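Metallo-beta-lactamase FIM-1 (Pseudomonas aeruginosa, PDB 6V3Q) probably catalyses the zinc-dependent hydrolysis of beta-lactam antibiotics to substituted beta-amino acids, which would give the bacterium antibiotic resistance. Local coordinates at residues V41-D45 with F46-V50; F79-A82 with H83-M87; A178-L182 with A183-T187. All coordinates share one frame; numbering follows the deposited sequence.

Interaction 1: V41-D45 with F46-V50; sequences VEKGD and FSILV
Val41 and Ile48 face each other as an antiparallel hydrogen-bonded pair. Val41 N gives its hydrogen to Ile48 O at 2.8 Å, and Ile48 N returns a bond to Val41 O at 2.7 Å. The same Val41 oxygen also receives a CA-H...O contact from Ser47 CA, 3.2 Å away. Val41 and Ile48 put their branched side chains on one face of the sheet, where both also meet Leu136 of a loop, in a buried apolar patch. Glu42 comes next, in a non-hydrogen-bonded pair with Ser47. Here the backbones approach more closely, and both side chains turn to the other face. Each polar end is held beyond the hairpin, Glu42 OE2 by Trp20 NE1 and Ser47 OG by Lys72 O. Lys43 returns to the face of Val41. Its N donates to Phe46 O at 2.8 Å, whereas the bond from Phe46 N to Lys43 O is the longer of the two, 3.2 Å. Extended from CB, with CG anti to the backbone N (chi1 174°), the lysine chain brings CD to 3.7 Å from Ile48 CD1; its ammonium reaches on to make a cation-pi contact with Trp76. Gly44 has positive phi and stands at the first corner of the bend, its carbonyl oxygen bonded to Lys72 NZ. Asp45 completes the reversal, placing its CB over one face of the Phe46 ring, toward the rim. Lys43 to Phe46 thus form a type II' turn closing a tight two-residue beta hairpin, which joins neighbouring strands of the larger sheet in the metallo-beta-lactamase alpha-beta/beta-alpha sandwich.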
ATOM      1  N   VAL A  41      17.627 -13.535  14.336  1.00 58.48           N
ATOM      2  CA  VAL A  41      18.280 -13.499  15.639  1.00 55.57           C
ATOM      3  C   VAL A  41      19.535 -14.354  15.569  1.00 58.92           C
ATOM      4  O   VAL A  41      19.457 -15.561  15.304  1.00 60.88           O
ATOM      5  CB  VAL A  41      17.352 -13.986  16.761  1.00 56.71           C
ATOM      6  CG1 VAL A  41      18.084 -13.947  18.097  1.00 55.37           C
ATOM      7  CG2 VAL A  41      16.100 -13.133  16.810  1.00 54.24           C
ATOM      8  N   GLU A  42      20.684 -13.730  15.814  1.00 60.65           N
ATOM      9  CA  GLU A  42      21.950 -14.446  15.811  1.00 65.01           C
ATOM     10  C   GLU A  42      22.019 -15.428  16.976  1.00 69.24           C
ATOM     11  O   GLU A  42      21.523 -15.165  18.074  1.00 67.93           O
ATOM     12  CB  GLU A  42      23.116 -13.460  15.889  1.00 63.94           C
ATOM     13  CG  GLU A  42      23.130 -12.430  14.775  1.00 73.31           C
ATOM     14  CD  GLU A  42      24.254 -11.430  14.930  1.00 87.27           C
ATOM     15  OE1 GLU A  42      25.247 -11.749  15.617  1.00 90.86           O
ATOM     16  OE2 GLU A  42      24.142 -10.323  14.371  1.00 88.95           O
ATOM     17  N   LYS A  43      22.651 -16.575  16.725  1.00 71.95           N
ATOM     18  CA  LYS A  43      22.831 -17.609  17.747  1.00 77.40           C
ATOM     19  C   LYS A  43      24.137 -18.338  17.421  1.00 79.28           C
ATOM     20  O   LYS A  43      24.153 -19.299  16.646  1.00 82.31           O
ATOM     21  CB  LYS A  43      21.645 -18.561  17.797  1.00 75.98           C
ATOM     22  CG  LYS A  43      21.818 -19.751  18.729  1.00 82.11           C
ATOM     23  CD  LYS A  43      20.464 -20.332  19.111  1.00 91.39           C
ATOM     24  CE  LYS A  43      20.560 -21.790  19.529  1.00101.92           C
ATOM     25  NZ  LYS A  43      20.302 -22.703  18.386  1.00108.40           N
ATOM     26  N   GLY A  44      25.227 -17.868  18.026  1.00 78.74           N
ATOM     27  CA  GLY A  44      26.540 -18.394  17.717  1.00 76.40           C
ATOM     28  C   GLY A  44      26.934 -18.111  16.282  1.00 79.15           C
ATOM     29  O   GLY A  44      26.955 -16.953  15.853  1.00 81.54           O
ATOM     30  N   ASP A  45      27.245 -19.161  15.527  1.00 79.63           N
ATOM     31  CA  ASP A  45      27.636 -19.028  14.130  1.00 81.21           C
ATOM     32  C   ASP A  45      26.454 -19.073  13.171  1.00 76.43           C
ATOM     33  O   ASP A  45      26.653 -18.954  11.957  1.00 75.44           O
ATOM     34  CB  ASP A  45      28.638 -20.125  13.755  1.00 88.56           C
ATOM     35  CG  ASP A  45      29.927 -20.030  14.547  1.00 97.16           C
ATOM     36  OD1 ASP A  45      30.252 -18.926  15.032  1.00 99.08           O
ATOM     37  OD2 ASP A  45      30.621 -21.058  14.681  1.00100.35           O
ATOM     38  N   PHE A  46      25.233 -19.235  13.679  1.00 76.68           N
ATOM     39  CA  PHE A  46      24.059 -19.314  12.820  1.00 74.94           C
ATOM     40  C   PHE A  46      22.986 -18.357  13.319  1.00 72.25           C
ATOM     41  O   PHE A  46      23.250 -17.540  14.204  1.00 73.44           O
ATOM     42  CB  PHE A  46      23.543 -20.752  12.760  1.00 76.24           C
ATOM     43  CG  PHE A  46      24.597 -21.751  12.372  1.00 82.64           C
ATOM     44  CD1 PHE A  46      24.954 -21.922  11.044  1.00 81.02           C
ATOM     45  CD2 PHE A  46      25.248 -22.503  13.336  1.00 84.96           C
ATOM     46  CE1 PHE A  46      25.934 -22.832  10.685  1.00 81.62           C
ATOM     47  CE2 PHE A  46      26.226 -23.413  12.984  1.00 86.11           C
ATOM     48  CZ  PHE A  46      26.569 -23.577  11.657  1.00 86.11           C
ATOM     49  N   SER A  47      21.778 -18.433  12.766  1.00 65.53           N
ATOM     50  CA  SER A  47      20.752 -17.455  13.104  1.00 66.04           C
ATOM     51  C   SER A  47      19.371 -18.092  13.038  1.00 62.54           C
ATOM     52  O   SER A  47      19.151 -19.090  12.345  1.00 58.75           O
ATOM     53  CB  SER A  47      20.827 -16.234  12.180  1.00 72.70           C
ATOM     54  OG  SER A  47      20.751 -16.617  10.819  1.00 81.59           O
ATOM     55  N   ILE A  48      18.437 -17.490  13.771  1.00 59.79           N
ATOM     56  CA  ILE A  48      17.056 -17.952  13.854  1.00 51.46           C
ATOM     57  C   ILE A  48      16.175 -16.957  13.113  1.00 51.89           C
ATOM     58  O   ILE A  48      16.325 -15.741  13.286  1.00 54.97           O
ATOM     59  CB  ILE A  48      16.603 -18.103  15.317  1.00 54.30           C
ATOM     60  CG1 ILE A  48      17.518 -19.078  16.060  1.00 57.28           C
ATOM     61  CG2 ILE A  48      15.154 -18.571  15.386  1.00 53.66           C
ATOM     62  CD1 ILE A  48      17.444 -18.958  17.564  1.00 56.46           C
ATOM     63  N   LEU A  49      15.264 -17.470  12.290  1.00 53.17           N
ATOM     64  CA  LEU A  49      14.353 -16.640  11.514  1.00 54.63           C
ATOM     65  C   LEU A  49      12.978 -16.657  12.168  1.00 58.67           C
ATOM     66  O   LEU A  49      12.417 -17.728  12.423  1.00 61.68           O
ATOM     67  CB  LEU A  49      14.261 -17.126  10.068  1.00 54.61           C
ATOM     68  CG  LEU A  49      13.247 -16.393   9.185  1.00 54.17           C
ATOM     69  CD1 LEU A  49      13.627 -14.929   9.019  1.00 56.21           C
ATOM     70  CD2 LEU A  49      13.102 -17.068   7.826  1.00 57.88           C
ATOM     71  N   VAL A  50      12.444 -15.477  12.444  1.00 55.94           N
ATOM     72  CA  VAL A  50      11.074 -15.330  12.910  1.00 57.42           C
ATOM     73  C   VAL A  50      10.270 -14.778  11.742  1.00 55.70           C
ATOM     74  O   VAL A  50      10.492 -13.640  11.312  1.00 58.55           O
ATOM     75  CB  VAL A  50      10.988 -14.419  14.141  1.00 53.11           C
ATOM     76  CG1 VAL A  50       9.554 -14.312  14.629  1.00 56.18           C
ATOM     77  CG2 VAL A  50      11.894 -14.942  15.245  1.00 46.56           C
TER

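Interaction 2: F79-A82 with H83-M87; sequences FTHA and HDDKM. With ZN (zinc ion), chain C.
His81 is joined to His83 through the zinc ion, which His81 NE2 binds at 2.2 Å and His83 ND1 at 2.1 Å. His83 ND1 lies at the edge of the His81 ring and in its plane, while the two ring planes are turned 73° apart. The shared metal thus draws two nitrogens of unlike position together, and His145 supplies a further ligand. The other nitrogen of His83, NE2, is hydrogen-bonded to Asp179 OD2. With CG between the backbone N and the carbonyl carbon, the first torsion of His81 (68°) turns its ring to Lys86, whose CG comes to 3.3 Å from His81 CE1. The lysine chain bends at chi2, passes Thr80 OG1 and carries NZ to a hydrogen bond with Ser205 OG. The backbone of His81 takes part as well: its oxygen accepts a weak bond from His83 N and touches CB of Lys86. Met87 touches Phe79 and Ala82. Its CG packs 3.6 Å from Phe79 CB and its sulfur 3.9 Å from Ala82 CB, with an oblique Met-aromatic contact to the Phe79 ring. His83 O accepts from both Lys86 N and Met87 N, winding the chain into its short helix. The sequence His81-Ala82-His83-Asp84-Asp85 is the HxHxD signature of metallo-beta-lactamases. The loop leaves strand 74-78 and enters the weakly bonded helix 84-87; Phe79 packs on helix 90-95 and strand 99-102, and Thr80 and Lys86 on Phe161 of strand 159-161.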
ATOM      1  N   PHE A  79       7.243 -19.396  13.003  1.00 51.02           N
ATOM      2  CA  PHE A  79       6.253 -18.514  12.412  1.00 54.30           C
ATOM      3  C   PHE A  79       5.133 -18.274  13.414  1.00 56.68           C
ATOM      4  O   PHE A  79       4.759 -19.167  14.180  1.00 58.49           O
ATOM      5  CB  PHE A  79       5.704 -19.116  11.117  1.00 58.45           C
ATOM      6  CG  PHE A  79       6.722 -19.907  10.345  1.00 63.64           C
ATOM      7  CD1 PHE A  79       7.732 -19.268   9.643  1.00 69.13           C
ATOM      8  CD2 PHE A  79       6.681 -21.291  10.338  1.00 70.05           C
ATOM      9  CE1 PHE A  79       8.676 -19.995   8.945  1.00 72.12           C
ATOM     10  CE2 PHE A  79       7.623 -22.025   9.636  1.00 75.77           C
ATOM     11  CZ  PHE A  79       8.621 -21.374   8.939  1.00 74.33           C
ATOM     12  N   THR A  80       4.592 -17.055  13.394  1.00 56.82           N
ATOM     13  CA  THR A  80       3.679 -16.621  14.442  1.00 57.10           C
ATOM     14  C   THR A  80       2.215 -16.954  14.160  1.00 58.51           C
ATOM     15  O   THR A  80       1.435 -17.063  15.112  1.00 61.32           O
ATOM     16  CB  THR A  80       3.836 -15.116  14.685  1.00 59.86           C
ATOM     17  OG1 THR A  80       3.601 -14.400  13.467  1.00 65.04           O
ATOM     18  CG2 THR A  80       5.244 -14.813  15.181  1.00 55.47           C
ATOM     19  N   HIS A  81       1.822 -17.121  12.898  1.00 55.86           N
ATOM     20  CA  HIS A  81       0.503 -17.658  12.570  1.00 62.27           C
ATOM     21  C   HIS A  81       0.479 -18.013  11.089  1.00 65.35           C
ATOM     22  O   HIS A  81       1.423 -17.730  10.347  1.00 66.98           O
ATOM     23  CB  HIS A  81      -0.632 -16.692  12.931  1.00 61.52           C
ATOM     24  CG  HIS A  81      -0.671 -15.449  12.098  1.00 70.71           C
ATOM     25  ND1 HIS A  81       0.234 -14.420  12.250  1.00 72.86           N
ATOM     26  CD2 HIS A  81      -1.526 -15.058  11.125  1.00 74.85           C
ATOM     27  CE1 HIS A  81      -0.056 -13.454  11.396  1.00 71.87           C
ATOM     28  NE2 HIS A  81      -1.119 -13.816  10.702  1.00 79.24           N
ATOM     29  N   ALA A  82      -0.617 -18.644  10.674  1.00 67.89           N
ATOM     30  CA  ALA A  82      -0.715 -19.243   9.344  1.00 67.58           C
ATOM     31  C   ALA A  82      -1.448 -18.308   8.382  1.00 73.62           C
ATOM     32  O   ALA A  82      -2.552 -18.576   7.909  1.00 75.15           O
ATOM     33  CB  ALA A  82      -1.395 -20.605   9.430  1.00 68.32           C
ATOM     34  N   HIS A  83      -0.797 -17.185   8.102  1.00 71.33           N
ATOM     35  CA  HIS A  83      -1.148 -16.299   7.002  1.00 74.29           C
ATOM     36  C   HIS A  83       0.077 -16.132   6.114  1.00 71.46           C
ATOM     37  O   HIS A  83       1.199 -16.467   6.503  1.00 67.18           O
ATOM     38  CB  HIS A  83      -1.654 -14.942   7.511  1.00 79.02           C
ATOM     39  CG  HIS A  83      -3.100 -14.950   7.896  1.00 91.51           C
ATOM     40  ND1 HIS A  83      -3.708 -13.890   8.532  1.00102.09           N
ATOM     41  CD2 HIS A  83      -4.062 -15.888   7.728  1.00 95.37           C
ATOM     42  CE1 HIS A  83      -4.981 -14.175   8.743  1.00 97.72           C
ATOM     43  NE2 HIS A  83      -5.222 -15.382   8.265  1.00 98.08           N
ATOM     44  N   ASP A  84      -0.137 -15.615   4.900  1.00 72.65           N
ATOM     45  CA  ASP A  84       0.936 -15.614   3.911  1.00 84.74           C
ATOM     46  C   ASP A  84       2.018 -14.572   4.174  1.00 86.46           C
ATOM     47  O   ASP A  84       3.087 -14.656   3.561  1.00 86.45           O
ATOM     48  CB  ASP A  84       0.378 -15.421   2.496  1.00 95.21           C
ATOM     49  CG  ASP A  84      -0.685 -14.348   2.423  1.00106.15           C
ATOM     50  OD1 ASP A  84      -0.401 -13.192   2.802  1.00108.15           O
ATOM     51  OD2 ASP A  84      -1.806 -14.661   1.968  1.00113.41           O
ATOM     52  N   ASP A  85       1.791 -13.601   5.056  1.00 86.58           N
ATOM     53  CA  ASP A  85       2.887 -12.709   5.413  1.00 85.35           C
ATOM     54  C   ASP A  85       3.805 -13.312   6.467  1.00 83.15           C
ATOM     55  O   ASP A  85       4.890 -12.769   6.705  1.00 85.40           O
ATOM     56  CB  ASP A  85       2.353 -11.358   5.897  1.00 92.42           C
ATOM     57  CG  ASP A  85       1.329 -11.490   7.001  1.00101.67           C
ATOM     58  OD1 ASP A  85       0.601 -12.505   7.029  1.00106.35           O
ATOM     59  OD2 ASP A  85       1.248 -10.569   7.840  1.00104.22           O
ATOM     60  N   LYS A  86       3.401 -14.420   7.087  1.00 80.02           N
ATOM     61  CA  LYS A  86       4.221 -15.111   8.072  1.00 74.92           C
ATOM     62  C   LYS A  86       4.727 -16.462   7.600  1.00 73.09           C
ATOM     63  O   LYS A  86       5.849 -16.838   7.943  1.00 69.70           O
ATOM     64  CB  LYS A  86       3.438 -15.311   9.376  1.00 76.76           C
ATOM     65  CG  LYS A  86       2.900 -14.030   9.958  1.00 78.48           C
ATOM     66  CD  LYS A  86       3.945 -12.937   9.887  1.00 81.91           C
ATOM     67  CE  LYS A  86       3.424 -11.659  10.486  1.00 84.53           C
ATOM     68  NZ  LYS A  86       4.409 -10.545  10.399  1.00 85.87           N
ATOM     69  N   MET A  87       3.930 -17.200   6.827  1.00 74.22           N
ATOM     70  CA  MET A  87       4.320 -18.520   6.344  1.00 74.19           C
ATOM     71  C   MET A  87       4.334 -18.594   4.821  1.00 78.19           C
ATOM     72  O   MET A  87       4.277 -19.692   4.259  1.00 85.62           O
ATOM     73  CB  MET A  87       3.393 -19.594   6.916  1.00 74.99           C
ATOM     74  CG  MET A  87       3.390 -19.663   8.432  1.00 76.36           C
ATOM     75  SD  MET A  87       2.455 -21.069   9.067  1.00 83.71           S
ATOM     76  CE  MET A  87       3.449 -22.436   8.477  1.00 84.62           C
TER
HETATM   77 ZN    ZN C 300      -2.563 -12.488   9.675  1.00 75.02          ZN

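Interaction 3: A178-L182 with A183-T187; sequences ADADL and AHWKT
Trp185 lays the six-membered part of its indole beside Ala180, whose CB comes obliquely to 3.9 Å from Trp185 CZ3. The contact belongs to the turn through which a loop enters helix 185-195, one of the outer helices of the metallo-beta-lactamase alpha-beta/beta-alpha sandwich. The first torsion of Trp185 (-164°) sets CG opposite the backbone N and sends the indole back along the incoming chain, where Leu182 CD2 lies near its plane at the edge, 4.4 Å from CE3. Trp185 NE1 is hydrogen-bonded to Leu165 O, and the ring packs on Thr218 and Ala222 of helix 213-226. The side chain also passes about 4 Å from that of the zinc ligand His145, so the indole borders that ligand. Asp181 organises the backbone. Its carbonyl oxygen takes two weak bonds, from His184 N and, at 3.0 Å, from Trp185 N. Its side chain shares the first of these donors and crosses that of His184 obliquely, OD1 resting 3.6 Å from His184 CB; His184 ND1 is hydrogen-bonded to Pro143 O. A water stands between Leu182 O (2.7 Å) and Lys186 N (3.0 Å), four residues apart, bridging them in place of a direct bond. His184 N meets Asp181 OD1 at 3.1 Å from above the carboxylate plane, 51° out of it.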
ATOM      1  N   ALA A 178     -11.360 -10.929   9.821  1.00 88.87           N
ATOM      2  CA  ALA A 178     -12.116 -12.069   9.311  1.00 93.38           C
ATOM      3  C   ALA A 178     -11.900 -13.311  10.166  1.00 94.27           C
ATOM      4  O   ALA A 178     -12.854 -14.031  10.482  1.00 96.97           O
ATOM      5  CB  ALA A 178     -11.727 -12.346   7.858  1.00 93.08           C
ATOM      6  N   ASP A 179     -10.656 -13.581  10.553  1.00 86.73           N
ATOM      7  CA  ASP A 179     -10.317 -14.778  11.309  1.00 84.43           C
ATOM      8  C   ASP A 179     -10.074 -14.497  12.788  1.00 74.01           C
ATOM      9  O   ASP A 179      -9.520 -15.351  13.488  1.00 73.97           O
ATOM     10  CB  ASP A 179      -9.082 -15.448  10.701  1.00 92.33           C
ATOM     11  CG  ASP A 179      -9.146 -15.521   9.185  1.00103.96           C
ATOM     12  OD1 ASP A 179     -10.230 -15.819   8.640  1.00110.07           O
ATOM     13  OD2 ASP A 179      -8.108 -15.274   8.533  1.00106.92           O
ATOM     14  N   ALA A 180     -10.485 -13.335  13.280  1.00 68.53           N
ATOM     15  CA  ALA A 180     -10.111 -12.892  14.614  1.00 65.22           C
ATOM     16  C   ALA A 180     -11.071 -13.415  15.678  1.00 68.31           C
ATOM     17  O   ALA A 180     -12.196 -13.833  15.394  1.00 71.26           O
ATOM     18  CB  ALA A 180     -10.060 -11.365  14.675  1.00 63.26           C
ATOM     19  N   ASP A 181     -10.595 -13.388  16.922  1.00 70.64           N
ATOM     20  CA  ASP A 181     -11.394 -13.672  18.112  1.00 71.59           C
ATOM     21  C   ASP A 181     -11.513 -12.348  18.867  1.00 67.36           C
ATOM     22  O   ASP A 181     -10.658 -12.000  19.684  1.00 62.03           O
ATOM     23  CB  ASP A 181     -10.752 -14.770  18.968  1.00 74.17           C
ATOM     24  CG  ASP A 181     -11.670 -15.276  20.073  1.00 78.75           C
ATOM     25  OD1 ASP A 181     -12.414 -14.465  20.666  1.00 80.78           O
ATOM     26  OD2 ASP A 181     -11.648 -16.495  20.349  1.00 83.18           O
ATOM     27  N   LEU A 182     -12.586 -11.608  18.577  1.00 63.56           N
ATOM     28  CA  LEU A 182     -12.759 -10.281  19.161  1.00 64.12           C
ATOM     29  C   LEU A 182     -12.946 -10.349  20.668  1.00 65.97           C
ATOM     30  O   LEU A 182     -12.513  -9.442  21.390  1.00 70.91           O
ATOM     31  CB  LEU A 182     -13.949  -9.575  18.513  1.00 65.20           C
ATOM     32  CG  LEU A 182     -13.838  -9.256  17.022  1.00 68.88           C
ATOM     33  CD1 LEU A 182     -15.075  -8.507  16.548  1.00 70.65           C
ATOM     34  CD2 LEU A 182     -12.580  -8.454  16.740  1.00 64.19           C
ATOM     35  N   ALA A 183     -13.581 -11.415  21.160  1.00 65.73           N
ATOM     36  CA  ALA A 183     -13.840 -11.534  22.590  1.00 72.21           C
ATOM     37  C   ALA A 183     -12.549 -11.712  23.383  1.00 63.51           C
ATOM     38  O   ALA A 183     -12.425 -11.196  24.500  1.00 66.83           O
ATOM     39  CB  ALA A 183     -14.792 -12.699  22.851  1.00 58.12           C
ATOM     40  N   HIS A 184     -11.580 -12.439  22.828  1.00 57.80           N
ATOM     41  CA  HIS A 184     -10.378 -12.813  23.563  1.00 57.17           C
ATOM     42  C   HIS A 184      -9.153 -11.980  23.196  1.00 54.83           C
ATOM     43  O   HIS A 184      -8.126 -12.094  23.874  1.00 51.10           O
ATOM     44  CB  HIS A 184     -10.070 -14.302  23.338  1.00 62.11           C
ATOM     45  CG  HIS A 184      -9.022 -14.854  24.254  1.00 67.96           C
ATOM     46  ND1 HIS A 184      -7.726 -15.091  23.847  1.00 65.59           N
ATOM     47  CD2 HIS A 184      -9.077 -15.213  25.558  1.00 68.37           C
ATOM     48  CE1 HIS A 184      -7.029 -15.573  24.860  1.00 66.98           C
ATOM     49  NE2 HIS A 184      -7.824 -15.656  25.911  1.00 69.78           N
ATOM     50  N   TRP A 185      -9.240 -11.139  22.160  1.00 55.86           N
ATOM     51  CA  TRP A 185      -8.052 -10.444  21.669  1.00 50.60           C
ATOM     52  C   TRP A 185      -7.401  -9.605  22.763  1.00 55.28           C
ATOM     53  O   TRP A 185      -6.174  -9.618  22.911  1.00 54.48           O
ATOM     54  CB  TRP A 185      -8.412  -9.578  20.458  1.00 49.35           C
ATOM     55  CG  TRP A 185      -7.226  -9.115  19.642  1.00 52.87           C
ATOM     56  CD1 TRP A 185      -5.953  -8.909  20.084  1.00 44.59           C
ATOM     57  CD2 TRP A 185      -7.214  -8.810  18.240  1.00 53.98           C
ATOM     58  NE1 TRP A 185      -5.152  -8.490  19.053  1.00 47.14           N
ATOM     59  CE2 TRP A 185      -5.900  -8.422  17.909  1.00 50.90           C
ATOM     60  CE3 TRP A 185      -8.186  -8.822  17.235  1.00 56.43           C
ATOM     61  CZ2 TRP A 185      -5.533  -8.050  16.618  1.00 55.97           C
ATOM     62  CZ3 TRP A 185      -7.819  -8.455  15.950  1.00 57.21           C
ATOM     63  CH2 TRP A 185      -6.505  -8.075  15.654  1.00 57.53           C
ATOM     64  N   LYS A 186      -8.202  -8.882  23.554  1.00 54.59           N
ATOM     65  CA  LYS A 186      -7.621  -8.059  24.612  1.00 53.07           C
ATOM     66  C   LYS A 186      -6.921  -8.919  25.657  1.00 52.30           C
ATOM     67  O   LYS A 186      -5.829  -8.572  26.127  1.00 51.98           O
ATOM     68  CB  LYS A 186      -8.691  -7.189  25.269  1.00 58.36           C
ATOM     69  CG  LYS A 186      -8.114  -6.147  26.225  1.00 61.67           C
ATOM     70  CD  LYS A 186      -8.842  -6.111  27.562  1.00 64.68           C
ATOM     71  CE  LYS A 186     -10.199  -5.440  27.445  1.00 68.66           C
ATOM     72  NZ  LYS A 186     -10.814  -5.220  28.784  1.00 72.83           N
ATOM     73  N   THR A 187      -7.529 -10.050  26.027  1.00 53.62           N
ATOM     74  CA  THR A 187      -6.915 -10.944  27.004  1.00 51.81           C
ATOM     75  C   THR A 187      -5.553 -11.432  26.528  1.00 54.23           C
ATOM     76  O   THR A 187      -4.606 -11.525  27.319  1.00 52.70           O
ATOM     77  CB  THR A 187      -7.847 -12.126  27.283  1.00 51.24           C
ATOM     78  OG1 THR A 187      -9.074 -11.641  27.840  1.00 61.25           O
ATOM     79  CG2 THR A 187      -7.205 -13.103  28.256  1.00 46.43           C
TER
HETATM   80  O   HOH W   1     -11.106  -8.229  23.291  1.00 50.46           O

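Interaction 2 is the core contact, about 7 Å from the chain centre, whereas interaction 3 lies at the surface and interaction 1 is partly buried; these two stand on opposite sides of that centre. Strand 46-50 of interaction 1 runs parallel to strand 74-78, which leads into 79-82, yet the two contacts come no nearer than about 4 Å. Interactions 2 and 3 do touch: Asp179 OD2 is 2.9 Å from His83 NE2, probably a hydrogen bond, making it a second-shell partner of a zinc ligand. Paired strand amides dominate interaction 1, metal coordination and apolar contacts interaction 2, and weaker turn bonds with a water interaction 3.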